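Local coordinates for protein methyltransferase (PDB 3TMA) that transfers a methyl group from S-adenosyl-L-methionine to the N2 atom of guanosine 6 in tRNA(Phe), at residues D209-S214 with N279-L284; T216-A221 with V231-L236; L259-R264 with R268-V273; D274-N279 with W297-G302; G311-L316 with P329-R334. All blocks are in the same frame, centred on the assembly; numbering follows the deposited sequence. Where two conformers were deposited one is given.

How the interactions relate
All five contacts lie in the Rossmann-fold methyltransferase domain, whose seven-stranded sheet has the order 257-260, 231-235, 207-209, 275-278, 312-317, 347-353, 331-338. Interaction 1 joins the loops that follow two central strands, and interactions 2 and 3 fall between its two segments along the chain. Interaction 4 shares Asn279 with interaction 1, and interaction 5 comes last, reaching from strand 312-317 to the outermost strand 331-338. Centres within interactions 1 to 4, and of 4 and 5, lie about 9 to 13 Å apart; interactions 1 and 5 still touch at about 17 Å. Interactions 1 to 4 each carry residues of the probable S-adenosyl-L-methionine site, while interaction 5 builds the C-terminal part of the sheet.

Interaction 1 of 5, residues D209-S214 with N279-L284; sequences DPFTGS and NPPHGL
Phe211 packs on Pro280 and Pro281 and sets its CB against the carbonyl oxygen of Asn279, and two waters supply the polar links. With CG anti to its carbonyl carbon (chi1 -57°), Phe211 turns its ring onto the two prolines. Pro280 CA sits over the middle of one face, 3.8 Å from the centroid and 13° off the normal, a CH-pi contact. Farther round the ring, Phe211 CE2 touches Pro280 CG at 4.0 Å, and Pro281 CD comes within 3.8 Å of Phe211 CD1. Phe299 makes an edge-to-face contact with the same ring, and Ala263 packs on it.

The polar links run through two ordered waters. Water 1 accepts from Phe211 N and, at 2.9 Å, from Asn279 N, while standing 2.7 Å from Asp209 OD1, so it ties the ends of both strands together. Water 2 accepts from Asn279 ND2 at 3.0 Å and donates to Phe211 O at 3.1 Å, joining the asparagine amide to the facing backbone.

By similarity, Ser214 and Asn279 bind S-adenosyl-L-methionine. The loop Asp209-Ser214 follows the first strand of the Rossmann fold, where the cofactor is usually held, and Asn279-Pro280-Pro281-His282 matches the (Asp/Asn/Ser)-Pro-Pro-aromatic signature of amino-group methyltransferases.

Interaction 2 of 5, residues T216-A221 with V231-L236; sequences TIALEA and VYAGDL
Glu220 OE1 is gripped by two salt bridges, to Arg177 and Arg71, on the helix that presents Ala218 to Val231 and Ala233; this buried carboxylate is thus paired well away from the strand. The helix and strand are the second and third elements of a beta-alpha-beta unit of the Rossmann fold: strand 207-209, helix 216-225 and the parallel strand 231-235. Backbone bonds from Glu220 N to Thr216 O (3.0 Å) and from Ala221 N to Ile217 O (2.9 Å) form the helical turn, and Thr216 by similarity binds S-adenosyl-L-methionine.

Close packing here depends on small side chains. The CA atoms of Ala218 and Ala233 are 6.3 Å apart, and both CB atoms point into the interface. Val231 and Ala233, alternate residues of the strand, turn their side chains to the helix, whereas Tyr232 between them points away. No hydrogen bond joins the two segments, and all three touching residues are buried.

Phe258 of the neighbouring strand also packs on Ala218 and Ala233. At the interface itself, Ala218 CB is met by Ala233 CB at 3.8 Å and by Val231 CG1 at 4.0 Å, the latter branch lying anti to the valine nitrogen (chi1 176°).

Interaction 3 of 5, residues L259-R264 with R268-V273; sequences LRADAR and RFFPEV
The backbones come nearest at Ala261 and Phe269, whose CA atoms are 6.3 Å apart, where the chain leaving strand 257-260 has turned back beside itself after a short connection; no hydrogen bond joins the two segments. Phe269 lays its ring flat against this backbone. Ala261 CA stands 3.9 Å from the ring centroid and only 3° off the normal, a CH-pi contact over the face, and Ala261 CB comes within 3.7 Å of Phe269 CG. Arg268 CB lies over the opposite face, offset toward the rim, so the ring is held between the two residues. Obliquely to the ring, Asp262 N approaches Phe269 CE2 at 3.5 Å.

Strand 257-260 is an edge strand of the Rossmann-fold sheet, and the loop at its end carries Asp262 and Ala263, which by similarity bind S-adenosyl-L-methionine. Within that loop Asp262 OD1 accepts from Arg264 N (3.0 Å, 163° at the hydrogen) from above the carboxylate plane, forming an Asx turn.

Phe270, with CG anti to its carbonyl carbon (chi1 -60°), carries its ring to Leu259 of the strand and Ala261 just beyond it. Its CE2 atom touches Ala261 CB at 3.7 Å, and on the other side of the ring Phe270 CE1 lies 3.7 Å from Leu259 CD2, the two side chains running antiparallel alongside each other. That same Leu259 methyl also rests 3.4 Å from Phe269 O. Tyr232 of the adjacent strand 231-235 and Leu208 of strand 207-209 pack against Phe270.

Interaction 4 of 5, residues D274-N279 with W297-G302; sequences DRILAN and WDFLRG
Phe299 pushes the far end of its ring against Ala278 and Ile276. Its CZ atom lies 3.6 Å from Ala278 CB, a methyl that approaches obliquely, and 4.3 Å from Ile276 CG2, which sits at the ring edge near its plane. The two strand residues alternate along the chain and thus turn the same side toward the helix. With CG anti to the backbone N (chi1 160°), the phenylalanine spans the distance between elements whose nearest CA atoms, those of Ala278 and Phe299, are 9.7 Å apart. All three residues are buried, and the contact is entirely apolar.

Behind this first shell the helix carries Phe299 on regular turns, among them Gly302 N to Asp298 O at 3.0 Å. On its outer side Trp297 O accepts from Arg301 N and also from Arg301 NH1 (3.0 Å), the two donors arriving from opposite faces of the carbonyl plane. The guanidinium lies over the indole, Arg301 CZ being 3.3 Å above the plane of Trp297. On the strand side, backbone hydrogen bonding of Ile276 with Arg312 holds strand 275-278 to its neighbour.

Helix 290-305 covers strand 275-278 beside strand 312-317, whose Leu315 packs on Ala278, Phe299 and Leu300, while Leu300 also touches Leu323 and Ala326 of helix 320-326.

Interaction 5 of 5, residues G311-L316 with P329-R334; sequences GRVALL and PGFALR
Val313 stands roughly perpendicular to Phe331, the valine methyl CG2 meeting the end of the ring obliquely. Val313 CG2 lies 3.7 Å from Phe331 CZ and 3.8 Å from Phe331 CE1. This methyl is the branch anti to the valine carbonyl carbon, and it is the part of Val313 that comes closest to the ring. Both residues are buried, and Leu307 of a nearby loop packs on both.

The contact spans an intervening strand. Strands 312-317 and 331-338 are each antiparallel to 347-353, which runs between them, so the CA atoms of Arg312 and Phe331, the nearest across the pair, remain 8.9 Å apart. A last strand inserted antiparallel in this way, between the fifth and sixth, is the hallmark of the class I methyltransferase version of the Rossmann fold.

The side chains of Arg312 and Arg334 are likewise nearly perpendicular, their guanidinium planes 40° apart. Arg312 reaches out with a straight chain, and its NH2 atom comes 4.1 Å from Arg334 CD. Arg334 instead bends at chi2 (-94°) and chi3, which lays its guanidinium over Ala332, with the alanine CB 3.7 Å above the plane. Glu352 of the middle strand probably offsets the two like charges: its OE1 atom forms a salt bridge with Arg334 NH2 and a long, weak ion pair with Arg312 NH2.

Interaction 1 of 5, residues D209-S214 with N279-L284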
# COMPACT_ATOMS: atom_id res chain seq x y z
N ASP A 209 15.38 4.90 -10.13
CA ASP A 209 14.00 4.54 -10.62
C ASP A 209 13.99 4.59 -12.17
O ASP A 209 13.86 5.67 -12.77
CB ASP A 209 13.04 5.55 -10.00
CG ASP A 209 11.61 5.42 -10.54
OD1 ASP A 209 11.32 4.45 -11.31
OD2 ASP A 209 10.78 6.32 -10.18
N PRO A 210 14.19 3.44 -12.85
CA PRO A 210 14.48 3.52 -14.29
C PRO A 210 13.25 3.66 -15.19
O PRO A 210 13.41 3.97 -16.39
CB PRO A 210 15.23 2.21 -14.56
CG PRO A 210 14.61 1.20 -13.57
CD PRO A 210 14.29 2.06 -12.33
N PHE A 211 12.03 3.46 -14.65
CA PHE A 211 10.80 3.71 -15.42
C PHE A 211 9.94 4.65 -14.60
O PHE A 211 8.95 4.23 -13.98
CB PHE A 211 10.00 2.40 -15.67
CG PHE A 211 10.79 1.33 -16.38
CD1 PHE A 211 10.84 1.30 -17.76
CD2 PHE A 211 11.46 0.33 -15.66
CE1 PHE A 211 11.59 0.31 -18.46
CE2 PHE A 211 12.25 -0.65 -16.34
CZ PHE A 211 12.27 -0.67 -17.75
N THR A 212 10.28 5.92 -14.55
CA THR A 212 9.78 6.68 -13.39
C THR A 212 8.34 7.16 -13.62
O THR A 212 7.60 7.35 -12.65
CB THR A 212 10.74 7.83 -12.96
OG1 THR A 212 10.37 8.29 -11.65
CG2 THR A 212 10.63 9.02 -13.92
N GLY A 213 7.94 7.32 -14.89
CA GLY A 213 6.62 7.91 -15.20
C GLY A 213 6.47 9.29 -14.55
O GLY A 213 7.35 10.15 -14.67
N SER A 214 5.36 9.51 -13.85
CA SER A 214 5.16 10.78 -13.17
C SER A 214 5.80 10.86 -11.77
O SER A 214 5.62 11.83 -11.05
CB SER A 214 3.66 11.12 -13.11
OG SER A 214 2.96 9.97 -12.65
N ASN A 279 9.62 -0.69 -12.26
CA ASN A 279 8.23 -1.00 -12.55
C ASN A 279 8.09 -0.87 -14.08
O ASN A 279 7.67 0.16 -14.59
CB ASN A 279 7.36 0.04 -11.84
CG ASN A 279 5.92 -0.03 -12.21
OD1 ASN A 279 5.36 -1.11 -12.39
ND2 ASN A 279 5.28 1.14 -12.29
N PRO A 280 8.50 -1.91 -14.83
CA PRO A 280 8.51 -1.82 -16.31
C PRO A 280 7.09 -1.68 -16.89
O PRO A 280 6.15 -2.13 -16.26
CB PRO A 280 9.09 -3.17 -16.76
CG PRO A 280 9.81 -3.71 -15.56
CD PRO A 280 9.18 -3.11 -14.31
N PRO A 281 6.94 -1.12 -18.12
CA PRO A 281 5.58 -1.01 -18.67
C PRO A 281 4.97 -2.39 -18.92
O PRO A 281 5.72 -3.37 -19.09
CB PRO A 281 5.82 -0.30 -20.01
CG PRO A 281 7.16 -0.75 -20.40
CD PRO A 281 7.95 -0.72 -19.11
N HIS A 282 3.63 -2.45 -18.97
CA HIS A 282 2.90 -3.71 -19.17
C HIS A 282 2.95 -4.17 -20.63
O HIS A 282 2.93 -5.37 -20.93
CB HIS A 282 1.43 -3.58 -18.75
CG HIS A 282 1.23 -3.39 -17.27
ND1 HIS A 282 2.25 -3.53 -16.35
CD2 HIS A 282 0.11 -3.10 -16.56
CE1 HIS A 282 1.77 -3.30 -15.13
NE2 HIS A 282 0.48 -3.04 -15.24
N GLY A 283 2.98 -3.21 -21.55
CA GLY A 283 3.09 -3.52 -22.98
C GLY A 283 3.83 -2.41 -23.69
O GLY A 283 4.20 -1.40 -23.07
N LEU A 284 4.02 -2.57 -25.00
CA LEU A 284 4.70 -1.54 -25.80
C LEU A 284 3.81 -1.01 -26.91
O LEU A 284 3.32 0.11 -26.82
CB LEU A 284 6.03 -2.06 -26.37
CG LEU A 284 7.05 -2.55 -25.33
CD1 LEU A 284 8.36 -2.91 -26.03
CD2 LEU A 284 7.27 -1.52 -24.21
O HOH W 1 10.59 2.02 -12.31
O HOH W 2 6.59 3.82 -12.06

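Interaction 2 of 5, residues T216-A221 with V231-L236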
# COMPACT_ATOMS: atom_id res chain seq x y z
N THR A 216 6.34 8.51 -9.01
CA THR A 216 5.92 7.93 -7.71
C THR A 216 7.00 7.19 -6.92
O THR A 216 7.19 7.45 -5.71
CB THR A 216 4.70 7.02 -7.84
OG1 THR A 216 3.62 7.76 -8.42
CG2 THR A 216 4.28 6.48 -6.46
N ILE A 217 7.75 6.31 -7.60
CA ILE A 217 8.80 5.55 -6.92
C ILE A 217 9.95 6.46 -6.44
O ILE A 217 10.40 6.33 -5.28
CB ILE A 217 9.35 4.43 -7.79
CG1 ILE A 217 8.31 3.31 -7.91
CG2 ILE A 217 10.59 3.83 -7.18
CD1 ILE A 217 8.63 2.33 -9.09
N ALA A 218 10.38 7.39 -7.29
CA ALA A 218 11.43 8.35 -6.90
C ALA A 218 11.04 9.22 -5.70
O ALA A 218 11.87 9.47 -4.81
CB ALA A 218 11.85 9.27 -8.11
N LEU A 219 9.78 9.69 -5.67
CA LEU A 219 9.34 10.57 -4.61
C LEU A 219 9.25 9.76 -3.33
O LEU A 219 9.60 10.28 -2.27
CB LEU A 219 7.94 11.17 -4.96
CG LEU A 219 7.89 12.02 -6.25
CD1 LEU A 219 6.44 12.27 -6.73
CD2 LEU A 219 8.59 13.36 -6.01
N GLU A 220 8.68 8.54 -3.40
CA GLU A 220 8.62 7.68 -2.21
C GLU A 220 10.01 7.40 -1.61
O GLU A 220 10.23 7.50 -0.36
CB GLU A 220 7.87 6.37 -2.49
CG GLU A 220 7.64 5.50 -1.21
CD GLU A 220 6.61 6.10 -0.19
OE1 GLU A 220 5.89 7.08 -0.51
OE2 GLU A 220 6.53 5.60 0.94
N ALA A 221 10.95 7.09 -2.50
CA ALA A 221 12.33 6.85 -2.08
C ALA A 221 12.95 8.11 -1.42
O ALA A 221 13.58 8.04 -0.36
CB ALA A 221 13.17 6.44 -3.31
N VAL A 231 19.14 10.18 -5.57
CA VAL A 231 18.02 9.48 -6.26
C VAL A 231 18.03 9.90 -7.72
O VAL A 231 18.07 11.10 -8.02
CB VAL A 231 16.65 9.84 -5.67
CG1 VAL A 231 15.51 9.15 -6.49
CG2 VAL A 231 16.58 9.39 -4.21
N TYR A 232 18.12 8.91 -8.61
CA TYR A 232 18.15 9.12 -10.06
C TYR A 232 16.84 8.53 -10.60
O TYR A 232 16.36 7.52 -10.07
CB TYR A 232 19.35 8.33 -10.67
CG TYR A 232 20.71 8.82 -10.19
CD1 TYR A 232 21.39 9.82 -10.88
CD2 TYR A 232 21.34 8.24 -9.07
CE1 TYR A 232 22.66 10.29 -10.43
CE2 TYR A 232 22.61 8.67 -8.65
CZ TYR A 232 23.23 9.70 -9.31
OH TYR A 232 24.46 10.12 -8.84
N ALA A 233 16.26 9.14 -11.63
CA ALA A 233 14.98 8.68 -12.10
C ALA A 233 14.91 9.00 -13.57
O ALA A 233 15.27 10.11 -13.98
CB ALA A 233 13.84 9.40 -11.35
N GLY A 234 14.42 8.05 -14.37
CA GLY A 234 14.48 8.23 -15.81
C GLY A 234 13.18 7.88 -16.48
O GLY A 234 12.44 7.00 -16.02
N ASP A 235 12.92 8.53 -17.61
CA ASP A 235 11.79 8.15 -18.43
C ASP A 235 11.95 8.74 -19.83
O ASP A 235 12.65 9.74 -20.02
CB ASP A 235 10.51 8.69 -17.79
CG ASP A 235 9.27 7.97 -18.27
OD1 ASP A 235 8.67 8.43 -19.29
OD2 ASP A 235 8.88 6.97 -17.60
N LEU A 236 11.23 8.18 -20.81
CA LEU A 236 11.27 8.75 -22.16
C LEU A 236 10.26 9.88 -22.38
O LEU A 236 10.44 10.71 -23.26
CB LEU A 236 11.10 7.64 -23.21
CG LEU A 236 12.42 6.89 -23.48
CD1 LEU A 236 12.20 5.68 -24.38
CD2 LEU A 236 13.44 7.83 -24.11

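Interaction 3 of 5, residues L259-R264 with R268-V273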
# COMPACT_ATOMS: atom_id res chain seq x y z
N LEU A 259 15.72 12.61 -15.42
CA LEU A 259 16.43 12.70 -16.69
C LEU A 259 15.65 11.98 -17.77
O LEU A 259 15.04 10.93 -17.52
CB LEU A 259 17.79 12.03 -16.49
CG LEU A 259 19.11 12.52 -17.05
CD1 LEU A 259 19.42 14.03 -16.79
CD2 LEU A 259 20.22 11.59 -16.52
N ARG A 260 15.62 12.55 -18.98
CA ARG A 260 15.06 11.84 -20.11
C ARG A 260 16.04 10.72 -20.46
O ARG A 260 17.21 10.98 -20.71
CB ARG A 260 14.85 12.78 -21.30
CG ARG A 260 14.27 12.05 -22.53
CD ARG A 260 14.49 12.85 -23.85
NE ARG A 260 14.64 11.98 -25.02
CZ ARG A 260 13.62 11.45 -25.72
NH1 ARG A 260 13.87 10.67 -26.76
NH2 ARG A 260 12.37 11.70 -25.37
N ALA A 261 15.57 9.47 -20.44
CA ALA A 261 16.48 8.33 -20.44
C ALA A 261 15.77 7.08 -20.97
O ALA A 261 14.63 6.78 -20.57
CB ALA A 261 16.98 8.07 -19.06
N ASP A 262 16.48 6.31 -21.78
CA ASP A 262 15.95 5.07 -22.33
C ASP A 262 16.41 3.95 -21.41
O ASP A 262 17.61 3.74 -21.27
CB ASP A 262 16.50 4.87 -23.75
CG ASP A 262 15.77 3.76 -24.51
OD1 ASP A 262 15.28 2.79 -23.88
OD2 ASP A 262 15.68 3.86 -25.75
N ALA A 263 15.48 3.23 -20.80
CA ALA A 263 15.82 2.13 -19.89
C ALA A 263 16.50 0.93 -20.57
O ALA A 263 17.05 0.07 -19.88
CB ALA A 263 14.57 1.65 -19.13
N ARG A 264 16.49 0.89 -21.90
CA ARG A 264 17.23 -0.15 -22.63
C ARG A 264 18.73 0.16 -22.68
O ARG A 264 19.54 -0.73 -23.01
CB ARG A 264 16.73 -0.30 -24.08
CG ARG A 264 15.29 -0.76 -24.25
CD ARG A 264 14.90 -0.67 -25.73
NE ARG A 264 14.06 -1.78 -26.21
CZ ARG A 264 12.73 -1.73 -26.33
NH1 ARG A 264 12.06 -0.64 -25.93
NH2 ARG A 264 12.04 -2.77 -26.81
N ARG A 268 24.08 4.84 -20.60
CA ARG A 268 24.27 6.09 -21.36
C ARG A 268 23.88 7.30 -20.49
O ARG A 268 24.21 8.45 -20.81
CB ARG A 268 23.40 6.09 -22.64
CG ARG A 268 23.85 5.13 -23.76
CD ARG A 268 22.98 5.25 -25.03
NE ARG A 268 23.16 4.13 -25.94
CZ ARG A 268 22.53 3.99 -27.12
NH1 ARG A 268 21.68 4.91 -27.55
NH2 ARG A 268 22.80 2.94 -27.88
N PHE A 269 23.17 7.05 -19.40
CA PHE A 269 22.47 8.12 -18.65
C PHE A 269 22.76 8.18 -17.15
O PHE A 269 22.68 9.26 -16.55
CB PHE A 269 20.95 7.97 -18.83
CG PHE A 269 20.52 8.04 -20.27
CD1 PHE A 269 20.45 9.27 -20.92
CD2 PHE A 269 20.25 6.88 -20.99
CE1 PHE A 269 20.08 9.35 -22.27
CE2 PHE A 269 19.88 6.95 -22.35
CZ PHE A 269 19.79 8.18 -22.98
N PHE A 270 22.99 7.02 -16.53
CA PHE A 270 23.13 6.96 -15.07
C PHE A 270 24.44 6.34 -14.64
O PHE A 270 24.89 5.39 -15.27
CB PHE A 270 21.94 6.15 -14.45
CG PHE A 270 20.59 6.78 -14.74
CD1 PHE A 270 20.27 8.04 -14.21
CD2 PHE A 270 19.70 6.18 -15.64
CE1 PHE A 270 19.06 8.67 -14.50
CE2 PHE A 270 18.44 6.77 -15.91
CZ PHE A 270 18.13 8.04 -15.34
N PRO A 271 24.95 6.74 -13.47
CA PRO A 271 26.16 6.15 -12.91
C PRO A 271 25.83 4.90 -12.08
O PRO A 271 24.63 4.52 -11.95
CB PRO A 271 26.69 7.26 -12.00
CG PRO A 271 25.45 7.89 -11.47
CD PRO A 271 24.44 7.84 -12.63
N GLU A 272 26.85 4.28 -11.50
CA GLU A 272 26.59 3.13 -10.62
C GLU A 272 25.66 3.57 -9.45
O GLU A 272 25.75 4.71 -8.98
CB GLU A 272 27.90 2.64 -10.01
CG GLU A 272 27.71 1.50 -8.99
CD GLU A 272 29.03 1.03 -8.42
OE1 GLU A 272 29.54 1.65 -7.44
OE2 GLU A 272 29.58 0.05 -8.98
N VAL A 273 24.81 2.65 -8.99
CA VAL A 273 23.94 2.89 -7.85
C VAL A 273 23.93 1.64 -6.95
O VAL A 273 24.55 0.63 -7.29
CB VAL A 273 22.45 3.23 -8.28
CG1 VAL A 273 22.37 4.52 -9.08
CG2 VAL A 273 21.83 2.06 -9.03

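Interaction 4 of 5, residues D274-N279 with W297-G302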
# COMPACT_ATOMS: atom_id res chain seq x y z
N ASP A 274 23.23 1.70 -5.80
CA ASP A 274 23.21 0.55 -4.89
C ASP A 274 21.93 -0.27 -5.07
O ASP A 274 21.92 -1.45 -4.75
CB ASP A 274 23.30 1.00 -3.44
CG ASP A 274 24.63 1.67 -3.12
OD1 ASP A 274 25.65 0.95 -3.17
OD2 ASP A 274 24.67 2.90 -2.87
N ARG A 275 20.84 0.42 -5.42
CA ARG A 275 19.51 -0.17 -5.45
C ARG A 275 18.77 0.34 -6.66
O ARG A 275 18.84 1.54 -6.99
CB ARG A 275 18.70 0.22 -4.17
CG ARG A 275 19.29 -0.27 -2.80
CD ARG A 275 19.39 -1.82 -2.82
NE ARG A 275 19.81 -2.35 -1.51
CZ ARG A 275 21.06 -2.64 -1.19
NH1 ARG A 275 22.05 -2.46 -2.08
NH2 ARG A 275 21.33 -3.13 0.00
N ILE A 276 18.06 -0.55 -7.36
CA ILE A 276 17.26 -0.16 -8.53
C ILE A 276 15.84 -0.66 -8.28
O ILE A 276 15.64 -1.82 -7.91
CB ILE A 276 17.83 -0.80 -9.83
CG1 ILE A 276 19.27 -0.30 -10.04
CG2 ILE A 276 16.94 -0.49 -11.06
CD1 ILE A 276 19.96 -0.92 -11.32
N LEU A 277 14.87 0.25 -8.35
CA LEU A 277 13.48 -0.11 -8.04
C LEU A 277 12.68 0.07 -9.32
O LEU A 277 12.55 1.20 -9.80
CB LEU A 277 12.92 0.85 -6.95
CG LEU A 277 13.86 1.08 -5.75
CD1 LEU A 277 13.27 2.14 -4.77
CD2 LEU A 277 14.14 -0.24 -5.01
N ALA A 278 12.20 -1.02 -9.90
CA ALA A 278 11.84 -1.01 -11.33
C ALA A 278 10.40 -1.49 -11.53
O ALA A 278 10.01 -2.55 -11.02
CB ALA A 278 12.79 -1.86 -12.10
N ASN A 279 9.62 -0.69 -12.26
CA ASN A 279 8.23 -1.00 -12.55
C ASN A 279 8.09 -0.87 -14.08
O ASN A 279 7.67 0.16 -14.59
CB ASN A 279 7.36 0.04 -11.84
CG ASN A 279 5.92 -0.03 -12.21
OD1 ASN A 279 5.36 -1.11 -12.39
ND2 ASN A 279 5.28 1.14 -12.29
N TRP A 297 15.39 -7.80 -21.61
CA TRP A 297 16.76 -8.24 -21.89
C TRP A 297 17.79 -7.09 -21.73
O TRP A 297 18.79 -7.21 -20.98
CB TRP A 297 16.80 -8.75 -23.34
CG TRP A 297 18.14 -9.18 -23.74
CD1 TRP A 297 19.17 -8.40 -24.23
CD2 TRP A 297 18.66 -10.49 -23.62
NE1 TRP A 297 20.28 -9.16 -24.42
CE2 TRP A 297 19.99 -10.45 -24.08
CE3 TRP A 297 18.11 -11.70 -23.21
CZ2 TRP A 297 20.78 -11.58 -24.13
CZ3 TRP A 297 18.89 -12.83 -23.27
CH2 TRP A 297 20.22 -12.76 -23.71
N ASP A 298 17.53 -5.99 -22.43
CA ASP A 298 18.41 -4.82 -22.38
C ASP A 298 18.38 -4.11 -21.02
O ASP A 298 19.41 -3.66 -20.53
CB ASP A 298 17.99 -3.80 -23.44
CG ASP A 298 18.23 -4.29 -24.88
OD1 ASP A 298 18.94 -5.31 -25.10
OD2 ASP A 298 17.69 -3.62 -25.80
N PHE A 299 17.19 -3.98 -20.43
CA PHE A 299 17.10 -3.34 -19.15
C PHE A 299 17.87 -4.13 -18.09
O PHE A 299 18.59 -3.55 -17.28
CB PHE A 299 15.64 -3.14 -18.70
CG PHE A 299 15.51 -2.93 -17.20
CD1 PHE A 299 15.96 -1.76 -16.62
CD2 PHE A 299 14.95 -3.91 -16.40
CE1 PHE A 299 15.89 -1.57 -15.25
CE2 PHE A 299 14.87 -3.75 -15.03
CZ PHE A 299 15.37 -2.59 -14.44
N LEU A 300 17.69 -5.45 -18.03
CA LEU A 300 18.34 -6.19 -16.93
C LEU A 300 19.85 -6.17 -17.08
O LEU A 300 20.58 -6.22 -16.10
CB LEU A 300 17.86 -7.64 -16.86
CG LEU A 300 16.40 -7.74 -16.41
CD1 LEU A 300 15.83 -9.13 -16.76
CD2 LEU A 300 16.25 -7.40 -14.90
N ARG A 301 20.34 -6.19 -18.32
CA ARG A 301 21.78 -6.11 -18.52
C ARG A 301 22.37 -4.75 -18.14
O ARG A 301 23.46 -4.67 -17.57
CB ARG A 301 22.20 -6.60 -19.92
CG ARG A 301 22.22 -8.15 -19.95
CD ARG A 301 21.96 -8.73 -21.35
NE ARG A 301 21.79 -10.17 -21.20
CZ ARG A 301 20.69 -10.75 -20.72
NH1 ARG A 301 19.63 -10.01 -20.36
NH2 ARG A 301 20.68 -12.06 -20.56
N GLY A 302 21.65 -3.68 -18.48
CA GLY A 302 22.05 -2.35 -18.04
C GLY A 302 22.03 -2.27 -16.51
O GLY A 302 22.91 -1.63 -15.89

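Interaction 5 of 5, residues G311-L316 with P329-R334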
# COMPACT_ATOMS: atom_id res chain seq x y z
N GLY A 311 24.87 -5.17 -4.93
CA GLY A 311 23.78 -4.25 -5.33
C GLY A 311 22.50 -5.04 -5.59
O GLY A 311 22.57 -6.25 -5.80
N ARG A 312 21.32 -4.41 -5.48
CA ARG A 312 20.06 -5.16 -5.53
C ARG A 312 19.05 -4.47 -6.42
O ARG A 312 19.12 -3.25 -6.60
CB ARG A 312 19.48 -5.38 -4.13
CG ARG A 312 20.32 -6.29 -3.23
CD ARG A 312 19.63 -6.68 -1.92
NE ARG A 312 20.38 -7.77 -1.29
CZ ARG A 312 19.87 -8.93 -0.89
NH1 ARG A 312 18.56 -9.15 -0.92
NH2 ARG A 312 20.68 -9.87 -0.39
N VAL A 313 18.18 -5.26 -7.08
CA VAL A 313 17.06 -4.74 -7.86
C VAL A 313 15.77 -5.28 -7.23
O VAL A 313 15.70 -6.46 -6.89
CB VAL A 313 17.10 -5.22 -9.36
CG1 VAL A 313 16.05 -4.49 -10.18
CG2 VAL A 313 18.47 -4.98 -9.97
N ALA A 314 14.78 -4.43 -7.01
CA ALA A 314 13.43 -4.94 -6.71
C ALA A 314 12.56 -4.61 -7.92
O ALA A 314 12.49 -3.45 -8.35
CB ALA A 314 12.85 -4.26 -5.42
N LEU A 315 11.94 -5.60 -8.47
CA LEU A 315 11.16 -5.34 -9.63
C LEU A 315 9.79 -5.94 -9.64
O LEU A 315 9.57 -6.99 -9.12
CB LEU A 315 11.94 -5.59 -10.93
CG LEU A 315 11.99 -6.92 -11.66
CD1 LEU A 315 10.56 -7.32 -12.11
CD2 LEU A 315 12.88 -6.67 -12.87
N LEU A 316 8.88 -5.23 -10.25
CA LEU A 316 7.48 -5.70 -10.30
C LEU A 316 7.13 -6.14 -11.72
O LEU A 316 7.41 -5.39 -12.69
CB LEU A 316 6.62 -4.50 -9.86
CG LEU A 316 5.15 -4.52 -9.51
CD1 LEU A 316 4.76 -5.51 -8.41
CD2 LEU A 316 4.89 -3.10 -9.04
N PRO A 329 22.96 -14.21 -16.08
CA PRO A 329 23.43 -15.12 -15.02
C PRO A 329 24.27 -14.44 -13.90
O PRO A 329 24.50 -15.04 -12.84
CB PRO A 329 24.26 -16.17 -15.80
CG PRO A 329 24.60 -15.51 -17.11
CD PRO A 329 23.41 -14.64 -17.42
N GLY A 330 24.70 -13.20 -14.11
CA GLY A 330 25.33 -12.44 -13.03
C GLY A 330 24.41 -12.06 -11.85
O GLY A 330 24.90 -11.56 -10.84
N PHE A 331 23.10 -12.20 -12.02
CA PHE A 331 22.12 -11.98 -10.94
C PHE A 331 21.77 -13.28 -10.21
O PHE A 331 21.61 -14.33 -10.85
CB PHE A 331 20.82 -11.37 -11.52
CG PHE A 331 20.87 -9.87 -11.70
CD1 PHE A 331 21.15 -9.04 -10.61
CD2 PHE A 331 20.53 -9.29 -12.92
CE1 PHE A 331 21.11 -7.64 -10.75
CE2 PHE A 331 20.51 -7.91 -13.07
CZ PHE A 331 20.81 -7.08 -11.99
N ALA A 332 21.54 -13.21 -8.90
CA ALA A 332 20.90 -14.29 -8.19
C ALA A 332 19.49 -13.81 -7.90
O ALA A 332 19.27 -12.65 -7.50
CB ALA A 332 21.65 -14.61 -6.87
N LEU A 333 18.53 -14.71 -8.05
CA LEU A 333 17.16 -14.42 -7.69
C LEU A 333 17.02 -14.74 -6.18
O LEU A 333 17.15 -15.87 -5.78
CB LEU A 333 16.20 -15.23 -8.58
CG LEU A 333 14.71 -15.24 -8.22
CD1 LEU A 333 14.26 -13.85 -7.98
CD2 LEU A 333 13.89 -15.91 -9.35
N ARG A 334 16.87 -13.71 -5.34
CA ARG A 334 16.95 -13.91 -3.89
C ARG A 334 15.58 -14.09 -3.27
O ARG A 334 15.46 -14.83 -2.32
CB ARG A 334 17.65 -12.75 -3.20
CG ARG A 334 19.12 -12.65 -3.52
CD ARG A 334 19.96 -13.37 -2.45
NE ARG A 334 20.32 -14.72 -2.84
CZ ARG A 334 21.56 -15.12 -3.14
NH1 ARG A 334 21.76 -16.38 -3.51
NH2 ARG A 334 22.58 -14.27 -3.09